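Local coordinates for protein esterase (uncultured bacterium FLS12, PDB 4RGY) that hydrolyses esters as a low-temperature-active alkaline esterase of the alpha/beta-hydrolase class, probably through a serine nucleophile, at residues V169-A172 with E173-I177; D216-Y219 with E220-V223; D251-I254 with Q255-L258. One frame throughout, in Å; residues are numbered along the deposited sequence.

Contact 1: V169-A172 with E173-I177; sequences VWVA and EQRNI
The first turns of helix 170-178 illustrate how side chains four residues apart pair along a helix whose backbone is held by its own hydrogen bonds, here with W170 against Q174 and V171 against R175. The regular i to i+4 ladder runs through the whole segment pair: E173 N donates to V169 O, Q174 N to W170 O, R175 N to V171 O and N176 N to A172 O, the last at 2.9 Å. On one flank the Q174 chain passes across one face of the indole. Its CG sits 3.6 Å from the centroid of the six-membered ring of W170, only 11° off the ring normal, which makes a CH-pi contact over the face. With CG of W170 anti to its own backbone N (chi1 178°) the indole is carried alongside the next turn, and the bend of Q174 at chi2 lets its amide lie almost flat to the ring, the two planes 12° apart. The neighbouring flank repeats the theme with a charged partner. V171 CG1 rests over a face of the R175 guanidinium, 3.3 Å from NH1, and the two side chains run side by side in the same direction. Near the start of the helix a water donates to E173 OE1 at 2.7 Å and, weakly, to V169 O. That carboxylate oxygen also forms a salt bridge with R83, and N176 OD1 is hydrogen-bonded to H91 ND1 of the second subunit, so this short helix takes part in the subunit interface. The chemistry is thus divided: CH groups lie over one face each of the W170 ring and the R175 guanidinium, whereas the carboxylate of E173, a negative charge near the N-terminal end of the helix, would probably be stabilised by both the helix dipole and R83.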
loop_
_atom_site.group_PDB
_atom_site.type_symbol
_atom_site.label_atom_id
_atom_site.label_comp_id
_atom_site.label_asym_id
_atom_site.label_seq_id
_atom_site.Cartn_x
_atom_site.Cartn_y
_atom_site.Cartn_z
ATOM N N VAL A 169 28.297 -3.781 19.125
ATOM C CA VAL A 169 26.937 -3.429 18.711
ATOM C C VAL A 169 26.043 -4.666 18.605
ATOM O O VAL A 169 24.925 -4.673 19.121
ATOM C CB VAL A 169 26.921 -2.613 17.390
ATOM C CG1 VAL A 169 25.577 -2.731 16.683
ATOM C CG2 VAL A 169 27.245 -1.158 17.667
ATOM N N TRP A 170 26.541 -5.714 17.952
ATOM C CA TRP A 170 25.798 -6.964 17.825
ATOM C C TRP A 170 25.576 -7.620 19.181
ATOM O O TRP A 170 24.482 -8.095 19.477
ATOM C CB TRP A 170 26.526 -7.943 16.897
ATOM C CG TRP A 170 25.825 -9.272 16.753
ATOM C CD1 TRP A 170 24.840 -9.587 15.862
ATOM C CD2 TRP A 170 26.054 -10.456 17.529
ATOM N NE1 TRP A 170 24.447 -10.893 16.033
ATOM C CE2 TRP A 170 25.176 -11.448 17.049
ATOM C CE3 TRP A 170 26.917 -10.775 18.581
ATOM C CZ2 TRP A 170 25.135 -12.734 17.587
ATOM C CZ3 TRP A 170 26.876 -12.055 19.111
ATOM C CH2 TRP A 170 25.991 -13.016 18.614
ATOM N N VAL A 171 26.620 -7.659 20.003
ATOM C CA VAL A 171 26.487 -8.206 21.347
ATOM C C VAL A 171 25.503 -7.392 22.193
ATOM O O VAL A 171 24.676 -7.954 22.914
ATOM C CB VAL A 171 27.858 -8.304 22.061
ATOM C CG1 VAL A 171 27.675 -8.713 23.512
ATOM C CG2 VAL A 171 28.756 -9.290 21.342
ATOM N N ALA A 172 25.586 -6.068 22.107
ATOM C CA ALA A 172 24.644 -5.223 22.832
ATOM C C ALA A 172 23.207 -5.511 22.399
ATOM O O ALA A 172 22.298 -5.538 23.235
ATOM C CB ALA A 172 24.980 -3.748 22.648
ATOM N N GLU A 173 23.004 -5.742 21.104
ATOM C CA GLU A 173 21.667 -6.044 20.602
ATOM C C GLU A 173 21.173 -7.385 21.135
ATOM O O GLU A 173 20.009 -7.515 21.516
ATOM C CB GLU A 173 21.626 -6.026 19.073
ATOM C CG GLU A 173 20.249 -6.381 18.506
ATOM C CD GLU A 173 20.139 -6.135 17.014
ATOM O OE1 GLU A 173 21.014 -6.611 16.262
ATOM O OE2 GLU A 173 19.170 -5.474 16.588
ATOM N N GLN A 174 22.057 -8.380 21.174
ATOM C CA GLN A 174 21.681 -9.673 21.732
ATOM C C GLN A 174 21.278 -9.532 23.201
ATOM O O GLN A 174 20.333 -10.178 23.661
ATOM C CB GLN A 174 22.812 -10.689 21.550
ATOM C CG GLN A 174 23.072 -11.051 20.084
ATOM C CD GLN A 174 21.860 -11.676 19.417
ATOM O OE1 GLN A 174 21.298 -11.129 18.459
ATOM N NE2 GLN A 174 21.446 -12.830 19.919
ATOM N N ARG A 175 21.978 -8.666 23.933
ATOM C CA ARG A 175 21.604 -8.383 25.316
ATOM C C ARG A 175 20.253 -7.679 25.420
ATOM O O ARG A 175 19.462 -7.981 26.313
ATOM C CB ARG A 175 22.697 -7.586 26.032
ATOM C CG ARG A 175 23.973 -8.392 26.215
ATOM C CD ARG A 175 24.928 -7.734 27.199
ATOM N NE ARG A 175 26.047 -8.625 27.496
ATOM C CZ ARG A 175 27.308 -8.385 27.154
ATOM N NH1 ARG A 175 27.627 -7.263 26.524
ATOM N NH2 ARG A 175 28.254 -9.259 27.461
ATOM N N ASN A 176 19.968 -6.773 24.493
ATOM C CA ASN A 176 18.652 -6.136 24.464
ATOM C C ASN A 176 17.545 -7.154 24.227
ATOM O O ASN A 176 16.467 -7.070 24.816
ATOM C CB ASN A 176 18.579 -5.066 23.379
ATOM C CG ASN A 176 19.519 -3.907 23.634
ATOM O OD1 ASN A 176 19.972 -3.689 24.755
ATOM N ND2 ASN A 176 19.816 -3.154 22.580
ATOM N N ILE A 177 17.818 -8.123 23.364
ATOM C CA ILE A 177 16.840 -9.161 23.072
ATOM C C ILE A 177 16.694 -10.147 24.230
ATOM O O ILE A 177 15.592 -10.353 24.747
ATOM C CB ILE A 177 17.217 -9.933 21.795
ATOM C CG1 ILE A 177 17.149 -9.004 20.577
ATOM C CG2 ILE A 177 16.288 -11.131 21.610
ATOM C CD1 ILE A 177 17.853 -9.555 19.358
HETATM O O HOH W 1 23.317 -5.297 16.110
#

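Contact 2: D216-Y219 with E220-V223; sequences DFLY and EDNV
The Y219 ring carries V223 CG2 over one face and E220 OE2 in plane at its edge, while L218 CG lies 3.6 Å above the centre of the F217 ring, which H245 meets edge-to-face. Y219 CG lies anti to the backbone N (chi1 179°), placing the ring beside V223 one turn on: V223 CG2 sits 3.6 Å from the Y219 ring centroid, 23° off the normal, in a CH-pi contact, and 3.3 Å from Y219 CZ. The E220 carboxylate stands steeply to this ring, with E220 OE2 3.6 Å from Y219 CD2. With an alanine replacing Y219, V223 CG2 would probably lose its aromatic cover and E240 its hydroxyl partner. L218, the N-cap residue, accepts twice from N222 through its O: the backbone N in the carbonyl plane, and ND2 from above it, at 2.9 Å and 170°. ND2 also reaches G151 O. D216 OD1 accepts from L218 N at 2.8 Å in an Asx turn, while its OD2 bonds to H245 ND1, consistent with the acid of a Ser-His-Asp triad. The contact thus joins the loop after strand 207-213 to the first turn of helix 219-232, where N222 O also meets Q210 of that strand.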
loop_
_atom_site.group_PDB
_atom_site.type_symbol
_atom_site.label_atom_id
_atom_site.label_comp_id
_atom_site.label_asym_id
_atom_site.label_seq_id
_atom_site.Cartn_x
_atom_site.Cartn_y
_atom_site.Cartn_z
ATOM N N ASP A 216 25.692 -21.466 3.647
ATOM C CA ASP A 216 25.149 -20.452 4.542
ATOM C C ASP A 216 26.063 -20.311 5.748
ATOM O O ASP A 216 26.619 -21.298 6.230
ATOM C CB ASP A 216 23.750 -20.891 4.995
ATOM C CG ASP A 216 22.921 -19.755 5.588
ATOM O OD1 ASP A 216 23.374 -19.109 6.552
ATOM O OD2 ASP A 216 21.798 -19.522 5.079
ATOM N N PHE A 217 26.223 -19.089 6.249
ATOM C CA PHE A 217 27.008 -18.881 7.463
ATOM C C PHE A 217 26.400 -19.638 8.640
ATOM O O PHE A 217 27.107 -19.997 9.584
ATOM C CB PHE A 217 27.177 -17.385 7.784
ATOM C CG PHE A 217 25.909 -16.688 8.194
ATOM C CD1 PHE A 217 24.818 -16.627 7.336
ATOM C CD2 PHE A 217 25.826 -16.049 9.423
ATOM C CE1 PHE A 217 23.663 -15.986 7.707
ATOM C CE2 PHE A 217 24.676 -15.396 9.801
ATOM C CZ PHE A 217 23.591 -15.360 8.942
ATOM N N LEU A 218 25.099 -19.909 8.562
ATOM C CA LEU A 218 24.391 -20.610 9.631
ATOM C C LEU A 218 24.399 -22.128 9.455
ATOM O O LEU A 218 23.753 -22.844 10.227
ATOM C CB LEU A 218 22.942 -20.113 9.717
ATOM C CG LEU A 218 22.787 -18.668 10.187
ATOM C CD1 LEU A 218 21.354 -18.179 9.981
ATOM C CD2 LEU A 218 23.210 -18.541 11.644
ATOM N N TYR A 219 25.128 -22.626 8.461
ATOM C CA TYR A 219 25.095 -24.061 8.178
ATOM C C TYR A 219 25.566 -24.905 9.364
ATOM O O TYR A 219 24.916 -25.888 9.725
ATOM C CB TYR A 219 25.911 -24.403 6.930
ATOM C CG TYR A 219 25.912 -25.883 6.618
ATOM C CD1 TYR A 219 24.746 -26.531 6.244
ATOM C CD2 TYR A 219 27.075 -26.637 6.725
ATOM C CE1 TYR A 219 24.733 -27.881 5.967
ATOM C CE2 TYR A 219 27.075 -27.992 6.434
ATOM C CZ TYR A 219 25.900 -28.607 6.065
ATOM O OH TYR A 219 25.873 -29.955 5.783
ATOM N N GLU A 220 26.686 -24.524 9.970
ATOM C CA GLU A 220 27.235 -25.290 11.086
ATOM C C GLU A 220 26.253 -25.369 12.253
ATOM O O GLU A 220 26.068 -26.446 12.832
ATOM C CB GLU A 220 28.589 -24.723 11.537
ATOM C CG GLU A 220 29.722 -24.954 10.539
ATOM C CD GLU A 220 29.495 -24.258 9.197
ATOM O OE1 GLU A 220 28.946 -23.130 9.180
ATOM O OE2 GLU A 220 29.854 -24.853 8.156
ATOM N N ASP A 221 25.618 -24.245 12.586
ATOM C CA ASP A 221 24.590 -24.224 13.628
ATOM C C ASP A 221 23.449 -25.161 13.262
ATOM O O ASP A 221 22.892 -25.847 14.125
ATOM C CB ASP A 221 24.019 -22.815 13.824
ATOM C CG ASP A 221 24.960 -21.881 14.558
ATOM O OD1 ASP A 221 25.965 -22.349 15.123
ATOM O OD2 ASP A 221 24.675 -20.661 14.580
ATOM N N ASN A 222 23.068 -25.167 11.987
ATOM C CA ASN A 222 22.020 -26.064 11.543
ATOM C C ASN A 222 22.389 -27.537 11.654
ATOM O O ASN A 222 21.570 -28.351 12.079
ATOM C CB ASN A 222 21.564 -25.710 10.126
ATOM C CG ASN A 222 20.486 -24.646 10.127
ATOM O OD1 ASN A 222 19.300 -24.965 10.206
ATOM N ND2 ASN A 222 20.890 -23.380 10.085
ATOM N N VAL A 223 23.619 -27.874 11.289
ATOM C CA VAL A 223 24.073 -29.251 11.419
ATOM C C VAL A 223 24.074 -29.673 12.894
ATOM O O VAL A 223 23.645 -30.780 13.238
ATOM C CB VAL A 223 25.467 -29.448 10.785
ATOM C CG1 VAL A 223 26.053 -30.808 11.172
ATOM C CG2 VAL A 223 25.372 -29.303 9.268
HETATM O O HOH W 2 26.706 -21.707 11.809
#

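Contact 3: D251-I254 with Q255-L258; sequences DAQI and QRVL
D251 O accepts a nearly linear hydrogen bond from Q255 NE2, 3.0 Å long with an angle of 177° at the hydrogen, inside helix 247-260 of this alpha/beta-hydrolase fold. The donor stands above the carbonyl plane, while the oxygen lies in the plane of the Q255 amide, which helps to set the rotation of that amide. The extended Q255 chain reaches back one turn to do this. Of the main-chain bonds, V257 N to Q253 O and L258 N to I254 O (2.9 Å) are regular, whereas Q255 N to A252 O, at 3.3 Å, and R256 N to Q253 O are weak i to i+3 bonds. Charged ends find partners elsewhere: D251 OD1 accepts from S64 N, and R256 NH2 makes a salt bridge with E239. Q253 and R256 run side by side, pointing the same way, with amide and guanidinium planes 23° apart and R256 CD 3.7 Å from Q253 OE1. Q253 and V257 lie on strands 207-213 (Y209) and 145-149 (L149, A147), while I254 and L258 face Y68 of helix 65-68. I254 CG1 is anti to the backbone N (chi1 -161°), and the turn at chi2 then brings I254 CD1 to 4.1 Å from V257 CB.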
loop_
_atom_site.group_PDB
_atom_site.type_symbol
_atom_site.label_atom_id
_atom_site.label_comp_id
_atom_site.label_asym_id
_atom_site.label_seq_id
_atom_site.Cartn_x
_atom_site.Cartn_y
_atom_site.Cartn_z
ATOM N N ASP A 251 13.016 -19.127 -2.103
ATOM C CA ASP A 251 11.969 -19.213 -3.110
ATOM C C ASP A 251 11.811 -20.661 -3.569
ATOM O O ASP A 251 10.692 -21.137 -3.760
ATOM C CB ASP A 251 12.305 -18.308 -4.303
ATOM C CG ASP A 251 11.213 -18.303 -5.367
ATOM O OD1 ASP A 251 10.110 -17.792 -5.101
ATOM O OD2 ASP A 251 11.457 -18.805 -6.480
ATOM N N ALA A 252 12.928 -21.362 -3.746
ATOM C CA ALA A 252 12.891 -22.768 -4.123
ATOM C C ALA A 252 12.403 -23.625 -2.959
ATOM O O ALA A 252 11.519 -24.467 -3.113
ATOM C CB ALA A 252 14.273 -23.228 -4.574
ATOM N N GLN A 253 12.985 -23.411 -1.786
ATOM C CA GLN A 253 12.682 -24.265 -0.646
ATOM C C GLN A 253 11.263 -24.109 -0.107
ATOM O O GLN A 253 10.686 -25.078 0.398
ATOM C CB GLN A 253 13.693 -24.043 0.477
ATOM C CG GLN A 253 15.081 -24.540 0.138
ATOM C CD GLN A 253 15.079 -26.001 -0.223
ATOM O OE1 GLN A 253 15.368 -26.369 -1.359
ATOM N NE2 GLN A 253 14.741 -26.852 0.742
ATOM N N ILE A 254 10.686 -22.912 -0.199
ATOM C CA ILE A 254 9.338 -22.729 0.344
ATOM C C ILE A 254 8.309 -23.577 -0.415
ATOM O O ILE A 254 7.309 -24.016 0.159
ATOM C CB ILE A 254 8.920 -21.237 0.427
ATOM C CG1 ILE A 254 7.748 -21.052 1.398
ATOM C CG2 ILE A 254 8.565 -20.681 -0.945
ATOM C CD1 ILE A 254 8.058 -21.458 2.837
ATOM N N GLN A 255 8.579 -23.847 -1.693
ATOM C CA GLN A 255 7.724 -24.750 -2.473
ATOM C C GLN A 255 7.741 -26.172 -1.903
ATOM O O GLN A 255 6.707 -26.839 -1.850
ATOM C CB GLN A 255 8.150 -24.757 -3.939
ATOM C CG GLN A 255 7.946 -23.409 -4.620
ATOM C CD GLN A 255 8.571 -23.380 -5.987
ATOM O OE1 GLN A 255 8.070 -24.015 -6.919
ATOM N NE2 GLN A 255 9.678 -22.660 -6.120
ATOM N N ARG A 256 8.911 -26.617 -1.450
ATOM C CA ARG A 256 9.033 -27.941 -0.848
ATOM C C ARG A 256 8.333 -27.968 0.504
ATOM O O ARG A 256 7.648 -28.931 0.841
ATOM C CB ARG A 256 10.502 -28.328 -0.715
ATOM C CG ARG A 256 11.241 -28.334 -2.051
ATOM C CD ARG A 256 12.662 -28.848 -1.893
ATOM N NE ARG A 256 12.682 -30.207 -1.361
ATOM C CZ ARG A 256 12.563 -31.307 -2.100
ATOM N NH1 ARG A 256 12.403 -31.216 -3.418
ATOM N NH2 ARG A 256 12.592 -32.500 -1.524
ATOM N N VAL A 257 8.475 -26.896 1.275
ATOM C CA VAL A 257 7.775 -26.812 2.547
ATOM C C VAL A 257 6.261 -26.860 2.340
ATOM O O VAL A 257 5.554 -27.557 3.069
ATOM C CB VAL A 257 8.166 -25.547 3.326
ATOM C CG1 VAL A 257 7.220 -25.321 4.502
ATOM C CG2 VAL A 257 9.613 -25.659 3.810
ATOM N N LEU A 258 5.762 -26.125 1.346
ATOM C CA LEU A 258 4.331 -26.121 1.063
ATOM C C LEU A 258 3.806 -27.524 0.731
ATOM O O LEU A 258 2.746 -27.914 1.205
ATOM C CB LEU A 258 3.999 -25.131 -0.057
ATOM C CG LEU A 258 4.123 -23.644 0.301
ATOM C CD1 LEU A 258 4.001 -22.808 -0.954
ATOM C CD2 LEU A 258 3.079 -23.220 1.326
#

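How the contacts relate
The three contacts show one principle, side-chain pairing within a helical turn, at three places in one fold. Along the chain come contact 1 on helix 170-178, contact 2 at the start of helix 219-232 and contact 3 on helix 247-260. Contacts 1 and 2 have centres about 21 Å apart, contacts 2 and 3 about 19 Å, and none touches another. Contacts 1 and 3, about 31 Å apart between centres, lie on opposite sides of the chain's centre. Strand 207-213 relates contacts 2 and 3, since the first follows its end and the second packs on it. Between these two in sequence comes H245, the probable triad partner of D216, while contact 1 faces a second subunit.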